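Local coordinates for protein putative aspartate aminotransferase (Thermus thermophilus, PDB 1IUG) that probably catalyses pyridoxal-phosphate-dependent transfer of amino groups from amino acids such as aspartate to 2-oxo acids, at residues Asp2-Pro7 / Gly306-Gly311; Leu187-Gly192 / Leu237-Val242; Leu263-Gly268 / Val284-Leu289; Glu300-Arg305 / Arg342-Glu347. One frame throughout, in Å; residues are numbered along the deposited sequence.

Contact 1: residues Asp2-Pro7 / Gly306-Gly311; sequences DWLLTP and GAVIAG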
loop_
_atom_site.group_PDB
_atom_site.type_symbol
_atom_site.label_atom_id
_atom_site.label_comp_id
_atom_site.label_asym_id
_atom_site.label_seq_id
_atom_site.Cartn_x
_atom_site.Cartn_y
_atom_site.Cartn_z
ATOM N N ASP A 2 14.360 10.547 18.770
ATOM C CA ASP A 2 15.131 9.321 18.959
ATOM C C ASP A 2 14.345 8.216 19.650
ATOM O O ASP A 2 14.436 7.054 19.265
ATOM C CB ASP A 2 16.410 9.597 19.755
ATOM C CG ASP A 2 17.492 10.241 18.917
ATOM O OD1 ASP A 2 18.131 11.198 19.409
ATOM O OD2 ASP A 2 17.709 9.787 17.770
ATOM N N TRP A 3 13.616 8.571 20.700
ATOM C CA TRP A 3 12.830 7.593 21.437
ATOM C C TRP A 3 11.381 7.582 20.967
ATOM O O TRP A 3 10.560 8.376 21.429
ATOM C CB TRP A 3 12.884 7.877 22.940
ATOM C CG TRP A 3 14.246 7.724 23.551
ATOM C CD1 TRP A 3 15.175 8.709 23.737
ATOM C CD2 TRP A 3 14.817 6.527 24.098
ATOM N NE1 TRP A 3 16.285 8.201 24.371
ATOM C CE2 TRP A 3 16.092 6.866 24.605
ATOM C CE3 TRP A 3 14.372 5.201 24.212
ATOM C CZ2 TRP A 3 16.931 5.927 25.220
ATOM C CZ3 TRP A 3 15.206 4.265 24.822
ATOM C CH2 TRP A 3 16.472 4.636 25.321
ATOM N N LEU A 4 11.083 6.709 20.011
ATOM C CA LEU A 4 9.727 6.584 19.501
ATOM C C LEU A 4 8.970 5.663 20.452
ATOM O O LEU A 4 9.280 4.477 20.562
ATOM C CB LEU A 4 9.741 6.013 18.084
ATOM C CG LEU A 4 8.362 5.835 17.451
ATOM C CD1 LEU A 4 7.623 7.167 17.454
ATOM C CD2 LEU A 4 8.511 5.315 16.037
ATOM N N LEU A 5 7.991 6.219 21.155
ATOM C CA LEU A 5 7.215 5.446 22.120
ATOM C C LEU A 5 5.736 5.340 21.761
ATOM O O LEU A 5 4.891 5.142 22.633
ATOM C CB LEU A 5 7.387 6.044 23.523
ATOM C CG LEU A 5 8.835 6.153 24.026
ATOM C CD1 LEU A 5 8.888 6.931 25.339
ATOM C CD2 LEU A 5 9.453 4.762 24.186
ATOM N N THR A 6 5.432 5.464 20.475
ATOM C CA THR A 6 4.059 5.383 19.986
ATOM C C THR A 6 3.726 3.954 19.570
ATOM O O THR A 6 4.595 3.211 19.116
ATOM C CB THR A 6 3.839 6.302 18.771
ATOM O OG1 THR A 6 4.852 6.047 17.791
ATOM C CG2 THR A 6 3.879 7.775 19.182
ATOM N N PRO A 7 2.458 3.550 19.732
ATOM C CA PRO A 7 2.018 2.200 19.368
ATOM C C PRO A 7 1.818 2.037 17.859
ATOM O O PRO A 7 0.802 1.501 17.412
ATOM C CB PRO A 7 0.706 2.064 20.134
ATOM C CG PRO A 7 0.159 3.445 20.075
ATOM C CD PRO A 7 1.368 4.297 20.384
ATOM N N GLY A 306 13.392 13.993 24.306
ATOM C CA GLY A 306 13.652 13.343 23.029
ATOM C C GLY A 306 12.747 12.165 22.704
ATOM O O GLY A 306 13.112 11.304 21.901
ATOM N N ALA A 307 11.556 12.134 23.296
ATOM C CA ALA A 307 10.618 11.038 23.061
ATOM C C ALA A 307 9.300 11.490 22.445
ATOM O O ALA A 307 8.832 12.602 22.686
ATOM C CB ALA A 307 10.354 10.281 24.362
ATOM N N VAL A 308 8.709 10.610 21.643
ATOM C CA VAL A 308 7.431 10.886 20.996
ATOM C C VAL A 308 6.391 9.953 21.598
ATOM O O VAL A 308 6.578 8.729 21.618
ATOM C CB VAL A 308 7.490 10.647 19.465
ATOM C CG1 VAL A 308 6.159 11.022 18.825
ATOM C CG2 VAL A 308 8.628 11.454 18.840
ATOM N N ILE A 309 5.308 10.540 22.102
ATOM C CA ILE A 309 4.223 9.784 22.717
ATOM C C ILE A 309 2.912 10.029 21.972
ATOM O O ILE A 309 2.855 10.845 21.051
ATOM C CB ILE A 309 4.041 10.171 24.203
ATOM C CG1 ILE A 309 3.540 11.617 24.321
ATOM C CG2 ILE A 309 5.366 10.000 24.951
ATOM C CD1 ILE A 309 3.099 11.998 25.713
ATOM N N ALA A 310 1.859 9.319 22.365
ATOM C CA ALA A 310 0.563 9.479 21.719
ATOM C C ALA A 310 -0.517 9.894 22.711
ATOM O O ALA A 310 -0.375 9.695 23.918
ATOM C CB ALA A 310 0.167 8.192 21.003
ATOM N N GLY A 311 -1.589 10.483 22.192
ATOM C CA GLY A 311 -2.679 10.920 23.044
ATOM C C GLY A 311 -3.935 10.096 22.854
ATOM O O GLY A 311 -3.900 9.023 22.253
#
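With its CG anti to the backbone N (chi1 180°), Leu4 carries CD1 to within 4.0 Å of CB of Val308, the two side chains slanting across each other. Leu5 turns the other way, CG beside its own N (chi1 -57°), and lays CD1 on CB of Ala307. The backbones beneath form a short parallel strand pair, Trp3 with Ala307 and Leu4 with Val308, by which the N-terminus adds the outermost strand, within this chain, to the small C-terminal sheet of a class-V, fold-type-I aminotransferase. The backbone bonds of the pair run alternately in each direction. Trp3 N gives to Gly306 O at 3.0 Å. Val308 N returns a bond to Trp3 O at 2.9 Å. Leu5 N then gives to Val308 O, also at 2.9 Å and the most bent of the three at 144°. Trp3 O also receives a CA-H contact from Ala307. Gly306, the first residue to leave helical angles after the preceding helix, has positive phi in a Schellman motif, and its carbonyl lies at the edge of the indole. Trp3, Leu5 and Ala307 face helix 331-348, whereas Leu4 and Val308 pack on His26 and Thr29 of the second subunit. Thr6 bonds through OG1 to Pro9 O, and its CG2 methyl rests 3.7 Å from C of Ile309. Farther on, CD of Pro7 touches CB of Ala310 at 4.1 Å.

Contact 2: residues Leu187-Gly192 / Leu237-Val242; sequences LMCPPG and LAVAAV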
loop_
_atom_site.group_PDB
_atom_site.type_symbol
_atom_site.label_atom_id
_atom_site.label_comp_id
_atom_site.label_asym_id
_atom_site.label_seq_id
_atom_site.Cartn_x
_atom_site.Cartn_y
_atom_site.Cartn_z
ATOM N N LEU A 187 5.548 -6.232 14.412
ATOM C CA LEU A 187 6.559 -6.743 13.484
ATOM C C LEU A 187 7.824 -5.887 13.407
ATOM O O LEU A 187 8.846 -6.332 12.885
ATOM C CB LEU A 187 5.973 -6.931 12.082
ATOM C CG LEU A 187 5.033 -8.123 11.862
ATOM C CD1 LEU A 187 4.557 -8.138 10.417
ATOM C CD2 LEU A 187 5.744 -9.421 12.189
ATOM N N MET A 188 7.748 -4.662 13.921
ATOM C CA MET A 188 8.892 -3.744 13.929
ATOM C C MET A 188 9.406 -3.404 12.525
ATOM O O MET A 188 10.617 -3.267 12.296
ATOM C CB MET A 188 10.019 -4.309 14.808
ATOM C CG MET A 188 9.621 -4.513 16.269
ATOM S SD MET A 188 10.777 -5.568 17.188
ATOM C CE MET A 188 10.369 -7.183 16.467
ATOM N N CYS A 189 8.471 -3.275 11.589
ATOM C CA CYS A 189 8.782 -2.940 10.203
ATOM C C CYS A 189 8.088 -1.637 9.833
ATOM O O CYS A 189 7.225 -1.161 10.562
ATOM C CB CYS A 189 8.306 -4.050 9.264
ATOM S SG CYS A 189 9.247 -5.568 9.392
ATOM N N PRO A 190 8.488 -1.022 8.709
ATOM C CA PRO A 190 7.868 0.235 8.277
ATOM C C PRO A 190 6.414 -0.002 7.845
ATOM O O PRO A 190 6.006 -1.145 7.614
ATOM C CB PRO A 190 8.717 0.636 7.063
ATOM C CG PRO A 190 10.028 -0.059 7.288
ATOM C CD PRO A 190 9.594 -1.395 7.808
ATOM N N PRO A 191 5.602 1.072 7.795
ATOM C CA PRO A 191 4.195 0.984 7.381
ATOM C C PRO A 191 4.199 0.668 5.887
ATOM O O PRO A 191 5.150 1.024 5.190
ATOM C CB PRO A 191 3.683 2.409 7.600
ATOM C CG PRO A 191 4.594 2.963 8.646
ATOM C CD PRO A 191 5.934 2.435 8.242
ATOM N N GLY A 192 3.159 0.002 5.391
ATOM C CA GLY A 192 3.119 -0.305 3.974
ATOM C C GLY A 192 2.558 -1.666 3.599
ATOM O O GLY A 192 2.242 -1.901 2.435
ATOM N N LEU A 237 10.778 -8.228 2.285
ATOM C CA LEU A 237 12.107 -8.704 2.675
ATOM C C LEU A 237 12.336 -8.428 4.154
ATOM O O LEU A 237 12.848 -9.283 4.883
ATOM C CB LEU A 237 13.196 -8.000 1.864
ATOM C CG LEU A 237 13.665 -8.682 0.582
ATOM C CD1 LEU A 237 14.482 -7.703 -0.258
ATOM C CD2 LEU A 237 14.484 -9.920 0.939
ATOM N N ALA A 238 11.968 -7.218 4.575
ATOM C CA ALA A 238 12.104 -6.793 5.966
ATOM C C ALA A 238 11.255 -7.671 6.897
ATOM O O ALA A 238 11.701 -8.058 7.976
ATOM C CB ALA A 238 11.710 -5.321 6.105
ATOM N N VAL A 239 10.034 -7.983 6.468
ATOM C CA VAL A 239 9.133 -8.828 7.249
ATOM C C VAL A 239 9.727 -10.230 7.412
ATOM O O VAL A 239 9.736 -10.782 8.512
ATOM C CB VAL A 239 7.729 -8.925 6.584
ATOM C CG1 VAL A 239 6.892 -10.022 7.247
ATOM C CG2 VAL A 239 7.006 -7.581 6.689
ATOM N N ALA A 240 10.241 -10.787 6.317
ATOM C CA ALA A 240 10.842 -12.119 6.329
ATOM C C ALA A 240 12.057 -12.181 7.266
ATOM O O ALA A 240 12.168 -13.093 8.088
ATOM C CB ALA A 240 11.237 -12.525 4.916
ATOM N N ALA A 241 12.940 -11.191 7.153
ATOM C CA ALA A 241 14.144 -11.102 7.984
ATOM C C ALA A 241 13.836 -11.050 9.483
ATOM O O ALA A 241 14.500 -11.713 10.280
ATOM C CB ALA A 241 14.972 -9.886 7.579
ATOM N N VAL A 242 12.841 -10.252 9.868
ATOM C CA VAL A 242 12.459 -10.136 11.274
ATOM C C VAL A 242 11.834 -11.431 11.791
ATOM O O VAL A 242 12.195 -11.912 12.867
ATOM C CB VAL A 242 11.484 -8.949 11.511
ATOM C CG1 VAL A 242 10.879 -9.021 12.903
ATOM C CG2 VAL A 242 12.224 -7.632 11.349
#
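The sulfur of Cys189 stands over the peptide group that joins Ala238 to Val239, almost equally far from its three atoms: 3.8 Å from both C and O of Ala238 and 3.9 Å from N of Val239. The flat groups here are thus peptides, not rings. A second one, the carbonyl of Leu187, directs its oxygen at the isopropyl group of Val242, with CG1 at 3.4 Å and CG2 a little farther off. Around the sulfur the helix supplies a small apolar socket. CB of Ala238, CG2 of Val239 (4.0 Å from SG) and CG2 of Val242 all border it; Ala238 and Val239 lie side by side on one turn and Val242 on the next. The thiol enters this socket because SG lies anti to the carbonyl carbon of Cys189, chi1 -70°. Met188 reaches round from the side: its chain bends at chi3 and brings CE to CG1 of Val242 at 4.0 Å, the two side chains crossing at about a right angle. Leu187 adds a looser contact, its CD1 4.4 Å from CG1 of Val239. All the touching residues are buried, and their side chains meet through apolar contacts. Residues 187-192 follow Lys185, which carries the pyridoxal phosphate, in the same loop, which leads into strand 193-198. Helix 233-246 covers it, with Val239 also meeting Leu193 and Phe195 of that strand and Ala238 meeting Ala19 of helix 14-21, while Pro190 and Pro191 touch Asn234 of the second subunit.

Contact 3: residues Leu263-Gly268 / Val284-Leu289; sequences LLYGVG and VAAFYL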
loop_
_atom_site.group_PDB
_atom_site.type_symbol
_atom_site.label_atom_id
_atom_site.label_comp_id
_atom_site.label_asym_id
_atom_site.label_seq_id
_atom_site.Cartn_x
_atom_site.Cartn_y
_atom_site.Cartn_z
ATOM N N LEU A 263 6.229 -2.880 33.001
ATOM C CA LEU A 263 7.210 -1.970 33.582
ATOM C C LEU A 263 6.671 -0.540 33.517
ATOM O O LEU A 263 6.823 0.230 34.467
ATOM C CB LEU A 263 8.534 -2.071 32.818
ATOM C CG LEU A 263 9.702 -1.213 33.304
ATOM C CD1 LEU A 263 10.145 -1.672 34.691
ATOM C CD2 LEU A 263 10.852 -1.307 32.317
ATOM N N LEU A 264 6.026 -0.199 32.401
ATOM C CA LEU A 264 5.454 1.135 32.209
ATOM C C LEU A 264 4.264 1.381 33.135
ATOM O O LEU A 264 4.126 2.468 33.698
ATOM C CB LEU A 264 5.035 1.339 30.754
ATOM C CG LEU A 264 6.151 1.290 29.707
ATOM C CD1 LEU A 264 5.556 1.460 28.318
ATOM C CD2 LEU A 264 7.185 2.363 29.992
ATOM N N TYR A 265 3.399 0.379 33.278
ATOM C CA TYR A 265 2.242 0.496 34.161
ATOM C C TYR A 265 2.689 0.584 35.613
ATOM O O TYR A 265 2.068 1.280 36.414
ATOM C CB TYR A 265 1.282 -0.681 33.978
ATOM C CG TYR A 265 0.261 -0.470 32.879
ATOM C CD1 TYR A 265 0.211 -1.319 31.774
ATOM C CD2 TYR A 265 -0.668 0.572 32.953
ATOM C CE1 TYR A 265 -0.733 -1.142 30.775
ATOM C CE2 TYR A 265 -1.621 0.762 31.954
ATOM C CZ TYR A 265 -1.646 -0.100 30.868
ATOM O OH TYR A 265 -2.577 0.080 29.869
ATOM N N GLY A 266 3.782 -0.105 35.939
ATOM C CA GLY A 266 4.303 -0.077 37.296
ATOM C C GLY A 266 4.730 1.327 37.692
ATOM O O GLY A 266 4.383 1.809 38.768
ATOM N N VAL A 267 5.458 1.993 36.801
ATOM C CA VAL A 267 5.940 3.353 37.038
ATOM C C VAL A 267 4.792 4.355 37.150
ATOM O O VAL A 267 4.798 5.217 38.030
ATOM C CB VAL A 267 6.901 3.803 35.915
ATOM C CG1 VAL A 267 7.292 5.262 36.096
ATOM C CG2 VAL A 267 8.139 2.920 35.905
ATOM N N GLY A 268 3.815 4.241 36.253
ATOM C CA GLY A 268 2.677 5.144 36.267
ATOM C C GLY A 268 1.815 5.007 37.509
ATOM O O GLY A 268 1.401 6.009 38.096
ATOM N N VAL A 284 0.496 -1.604 24.490
ATOM C CA VAL A 284 0.556 -0.204 24.896
ATOM C C VAL A 284 0.094 -0.014 26.337
ATOM O O VAL A 284 -0.635 -0.848 26.877
ATOM C CB VAL A 284 -0.336 0.656 23.939
ATOM C CG1 VAL A 284 -1.769 0.152 23.959
ATOM C CG2 VAL A 284 -0.278 2.138 24.294
ATOM N N ALA A 285 0.587 1.046 26.976
ATOM C CA ALA A 285 0.207 1.392 28.345
ATOM C C ALA A 285 -0.569 2.707 28.275
ATOM O O ALA A 285 -0.024 3.742 27.874
ATOM C CB ALA A 285 1.443 1.545 29.228
ATOM N N ALA A 286 -1.853 2.652 28.618
ATOM C CA ALA A 286 -2.710 3.832 28.578
ATOM C C ALA A 286 -3.011 4.360 29.976
ATOM O O ALA A 286 -3.375 3.597 30.871
ATOM C CB ALA A 286 -4.002 3.515 27.836
ATOM N N PHE A 287 -2.866 5.673 30.147
ATOM C CA PHE A 287 -3.105 6.316 31.437
ATOM C C PHE A 287 -4.052 7.502 31.361
ATOM O O PHE A 287 -4.071 8.235 30.371
ATOM C CB PHE A 287 -1.792 6.831 32.037
ATOM C CG PHE A 287 -0.783 5.762 32.324
ATOM C CD1 PHE A 287 0.327 5.602 31.502
ATOM C CD2 PHE A 287 -0.929 4.931 33.427
ATOM C CE1 PHE A 287 1.282 4.627 31.775
ATOM C CE2 PHE A 287 0.019 3.953 33.711
ATOM C CZ PHE A 287 1.129 3.798 32.883
ATOM N N TYR A 288 -4.829 7.691 32.425
ATOM C CA TYR A 288 -5.726 8.838 32.515
ATOM C C TYR A 288 -4.852 9.988 33.012
ATOM O O TYR A 288 -4.022 9.799 33.907
ATOM C CB TYR A 288 -6.851 8.589 33.529
ATOM C CG TYR A 288 -8.031 7.827 32.979
ATOM C CD1 TYR A 288 -8.297 6.521 33.392
ATOM C CD2 TYR A 288 -8.891 8.414 32.051
ATOM C CE1 TYR A 288 -9.391 5.816 32.894
ATOM C CE2 TYR A 288 -9.989 7.717 31.545
ATOM C CZ TYR A 288 -10.230 6.418 31.974
ATOM O OH TYR A 288 -11.306 5.723 31.474
ATOM N N LEU A 289 -4.996 11.155 32.393
ATOM C CA LEU A 289 -4.233 12.331 32.795
ATOM C C LEU A 289 -4.641 12.765 34.200
ATOM O O LEU A 289 -5.815 12.690 34.564
ATOM C CB LEU A 289 -4.483 13.489 31.822
ATOM C CG LEU A 289 -3.722 13.504 30.496
ATOM C CD1 LEU A 289 -4.317 14.558 29.582
ATOM C CD2 LEU A 289 -2.250 13.778 30.745
HETATM O O HOH W 1 -2.723 -1.949 28.246
#
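Tyr265 OH accepts the backbone N-H of Ala286 at 3.0 Å in a nearly straight bond (163°), tying helix 250-270 to strand 285-288. This is the helix-on-sheet layer of the small C-terminal domain, with the short segments 8.6 Å apart axis to axis and running 18° from parallel. One face of the tyrosine ring carries CB of Ala285, a CH-pi contact 3.9 Å from the centroid, and the same methyl touches CB of Leu264. The ring edge of Tyr265 points toward the face of Phe287 in an offset edge-to-face pair, planes at 64°. The Phe287 ring edge reaches Leu264 O, CZ lying 3.4 Å from it, and at Gly268 a side chain would collide with the ring, whose CE2 comes within 3.9 Å of Gly268 CA. A water lies 2.6 Å from Tyr265 OH and also bonds Val284 O, so the hydroxyl has a second polar partner beside Ala286 N. A phenylalanine in place of Tyr265 would probably leave Ala286 N without this acceptor and the water without one of its anchors. Outside this shell, Phe280 adds another edge-to-face partner to Tyr265, and Phe321 meets Phe287 from the adjoining strand. Asn261 ND2 hydrogen-bonds Val284 O, the carbonyl that the water also reaches.

Contact 4: residues Glu300-Arg305 / Arg342-Glu347; sequences EAFAQR and REVLEE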
loop_
_atom_site.group_PDB
_atom_site.type_symbol
_atom_site.label_atom_id
_atom_site.label_comp_id
_atom_site.label_asym_id
_atom_site.label_seq_id
_atom_site.Cartn_x
_atom_site.Cartn_y
_atom_site.Cartn_z
ATOM N N GLU A 300 4.862 17.682 25.935
ATOM C CA GLU A 300 6.083 18.485 25.895
ATOM C C GLU A 300 7.162 18.009 26.860
ATOM O O GLU A 300 8.353 18.155 26.582
ATOM C CB GLU A 300 5.767 19.965 26.131
ATOM C CG GLU A 300 5.001 20.615 24.984
ATOM C CD GLU A 300 4.601 22.053 25.279
ATOM O OE1 GLU A 300 3.400 22.298 25.540
ATOM O OE2 GLU A 300 5.485 22.940 25.248
ATOM N N ALA A 301 6.750 17.433 27.987
ATOM C CA ALA A 301 7.699 16.924 28.974
ATOM C C ALA A 301 8.501 15.770 28.371
ATOM O O ALA A 301 9.710 15.667 28.580
ATOM C CB ALA A 301 6.973 16.472 30.228
ATOM N N PHE A 302 7.823 14.899 27.631
ATOM C CA PHE A 302 8.493 13.778 26.984
ATOM C C PHE A 302 9.322 14.273 25.796
ATOM O O PHE A 302 10.450 13.825 25.588
ATOM C CB PHE A 302 7.475 12.725 26.527
ATOM C CG PHE A 302 7.115 11.727 27.591
ATOM C CD1 PHE A 302 5.891 11.794 28.245
ATOM C CD2 PHE A 302 8.011 10.722 27.949
ATOM C CE1 PHE A 302 5.561 10.877 29.244
ATOM C CE2 PHE A 302 7.692 9.798 28.947
ATOM C CZ PHE A 302 6.463 9.877 29.596
ATOM N N ALA A 303 8.768 15.228 25.048
ATOM C CA ALA A 303 9.445 15.796 23.881
ATOM C C ALA A 303 10.809 16.394 24.214
ATOM O O ALA A 303 11.776 16.167 23.483
ATOM C CB ALA A 303 8.560 16.838 23.200
ATOM N N GLN A 304 10.895 17.144 25.314
ATOM C CA GLN A 304 12.168 17.748 25.703
ATOM C C GLN A 304 13.198 16.692 26.123
ATOM O O GLN A 304 14.388 16.984 26.228
ATOM C CB GLN A 304 11.978 18.829 26.785
ATOM C CG GLN A 304 11.359 18.364 28.096
ATOM C CD GLN A 304 11.118 19.511 29.083
ATOM O OE1 GLN A 304 10.153 20.271 28.951
ATOM N NE2 GLN A 304 11.989 19.626 30.085
ATOM N N ARG A 305 12.732 15.462 26.336
ATOM C CA ARG A 305 13.598 14.342 26.710
ATOM C C ARG A 305 13.956 13.566 25.435
ATOM O O ARG A 305 14.678 12.572 25.490
ATOM C CB ARG A 305 12.879 13.382 27.668
ATOM C CG ARG A 305 12.235 13.996 28.902
ATOM C CD ARG A 305 13.229 14.704 29.796
ATOM N NE ARG A 305 12.751 14.802 31.178
ATOM C CZ ARG A 305 11.809 15.642 31.601
ATOM N NH1 ARG A 305 11.216 16.475 30.757
ATOM N NH2 ARG A 305 11.474 15.664 32.883
ATOM N N ARG A 342 9.798 8.294 35.020
ATOM C CA ARG A 342 9.915 8.747 36.408
ATOM C C ARG A 342 10.116 10.259 36.414
ATOM O O ARG A 342 9.400 10.983 37.096
ATOM C CB ARG A 342 11.134 8.127 37.102
ATOM C CG ARG A 342 11.102 6.635 37.362
ATOM C CD ARG A 342 9.944 6.225 38.250
ATOM N NE ARG A 342 10.248 5.082 39.119
ATOM C CZ ARG A 342 10.835 3.946 38.739
ATOM N NH1 ARG A 342 11.215 3.753 37.482
ATOM N NH2 ARG A 342 11.028 2.985 39.631
ATOM N N GLU A 343 11.095 10.721 35.638
ATOM C CA GLU A 343 11.420 12.143 35.548
ATOM C C GLU A 343 10.254 13.022 35.110
ATOM O O GLU A 343 10.058 14.107 35.654
ATOM C CB GLU A 343 12.619 12.362 34.621
ATOM C CG GLU A 343 13.897 11.693 35.110
ATOM C CD GLU A 343 15.132 12.079 34.306
ATOM O OE1 GLU A 343 15.003 12.832 33.316
ATOM O OE2 GLU A 343 16.238 11.625 34.676
ATOM N N VAL A 344 9.494 12.558 34.120
ATOM C CA VAL A 344 8.340 13.307 33.622
ATOM C C VAL A 344 7.277 13.421 34.715
ATOM O O VAL A 344 6.605 14.445 34.833
ATOM C CB VAL A 344 7.733 12.634 32.365
ATOM C CG1 VAL A 344 6.429 13.309 31.970
ATOM C CG2 VAL A 344 8.718 12.708 31.213
ATOM N N LEU A 345 7.152 12.367 35.518
ATOM C CA LEU A 345 6.192 12.327 36.613
ATOM C C LEU A 345 6.564 13.322 37.719
ATOM O O LEU A 345 5.704 14.043 38.226
ATOM C CB LEU A 345 6.096 10.901 37.167
ATOM C CG LEU A 345 4.845 10.081 36.824
ATOM C CD1 LEU A 345 4.356 10.375 35.421
ATOM C CD2 LEU A 345 5.135 8.603 37.002
ATOM N N GLU A 346 7.851 13.383 38.052
ATOM C CA GLU A 346 8.350 14.292 39.084
ATOM C C GLU A 346 8.212 15.757 38.679
ATOM O O GLU A 346 8.179 16.639 39.536
ATOM C CB GLU A 346 9.820 13.999 39.394
ATOM C CG GLU A 346 10.086 12.605 39.950
ATOM C CD GLU A 346 11.567 12.323 40.178
ATOM O OE1 GLU A 346 12.421 13.038 39.605
ATOM O OE2 GLU A 346 11.875 11.371 40.929
ATOM N N GLU A 347 8.151 16.008 37.373
ATOM C CA GLU A 347 8.029 17.366 36.850
ATOM C C GLU A 347 6.584 17.854 36.767
ATOM O O GLU A 347 6.280 18.973 37.182
ATOM C CB GLU A 347 8.683 17.470 35.464
ATOM C CG GLU A 347 8.662 18.881 34.873
ATOM C CD GLU A 347 9.199 18.949 33.450
ATOM O OE1 GLU A 347 8.445 19.383 32.554
ATOM O OE2 GLU A 347 10.374 18.588 33.228
#
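Apolar contact centres on Val344, whose two methyls both meet Phe302, CG1 also reaching Ala301. CG1, anti to the backbone N (chi1 172°), meets CB of Ala301 at 3.7 Å and CE1 of Phe302 at 3.8 Å. CG2 stands over the centre of the Phe302 ring in a CH-pi contact, 3.8 Å from the centroid and 8° off the normal. The same methyl also lies over one face of the Arg305 guanidinium, so it sits between an aromatic and a charged plane. Replacing Phe302 by alanine removes the ring beneath this methyl and is likely to open a gap beside Val344 and leave its isopropyl group less firmly fixed.

Charge holds the outer side. Arg305, its chain bent at chi2, sets NH2 3.1 Å from OE2 of Glu347, a salt bridge in which the oxygen is approached from above the carboxylate plane, and NH1 adds a weak bond to the same atom. Across the guanidinium, NE makes a long salt bridge of 3.7 Å with OE1 of Glu343. One arginine therefore links two carboxylates a helical turn apart, probably offsetting their mutual repulsion. Glu347 reaches it in a fully extended form, and NE2 of Gln304 lies near the same OE2 at 3.7 Å.

The contact joins the last part of helix 295-303 and the residues just after it to the late turns of helix 331-348. Met340 of the latter helix packs against both Phe302 and Arg305, while Arg342 turns to helix 250-270, where it pairs with Glu270 and touches Val267.

Contacts 1, 3 and 4 cluster in the small C-terminal domain, their centres 12 to 14 Å apart, whereas contact 2 lies in the large domain, 20 Å or more from each. Contact 1 closes a loop of nearly the whole chain, within which contacts 2 and 3 follow in series; it alternates with contact 4. Contacts 1 and 3 reach the same sheet, touching through Pro7 and Val284 near Arg322, a predicted substrate-binding residue. Phe302 of contact 4 packs on Ile309 of contact 1, and CD2 of Leu345 on the carbonyl of Val267 in contact 3. Through these nested and crossing contacts the two ends of the chain meet in the small domain, while contacts 1 and 2 both touch the second subunit.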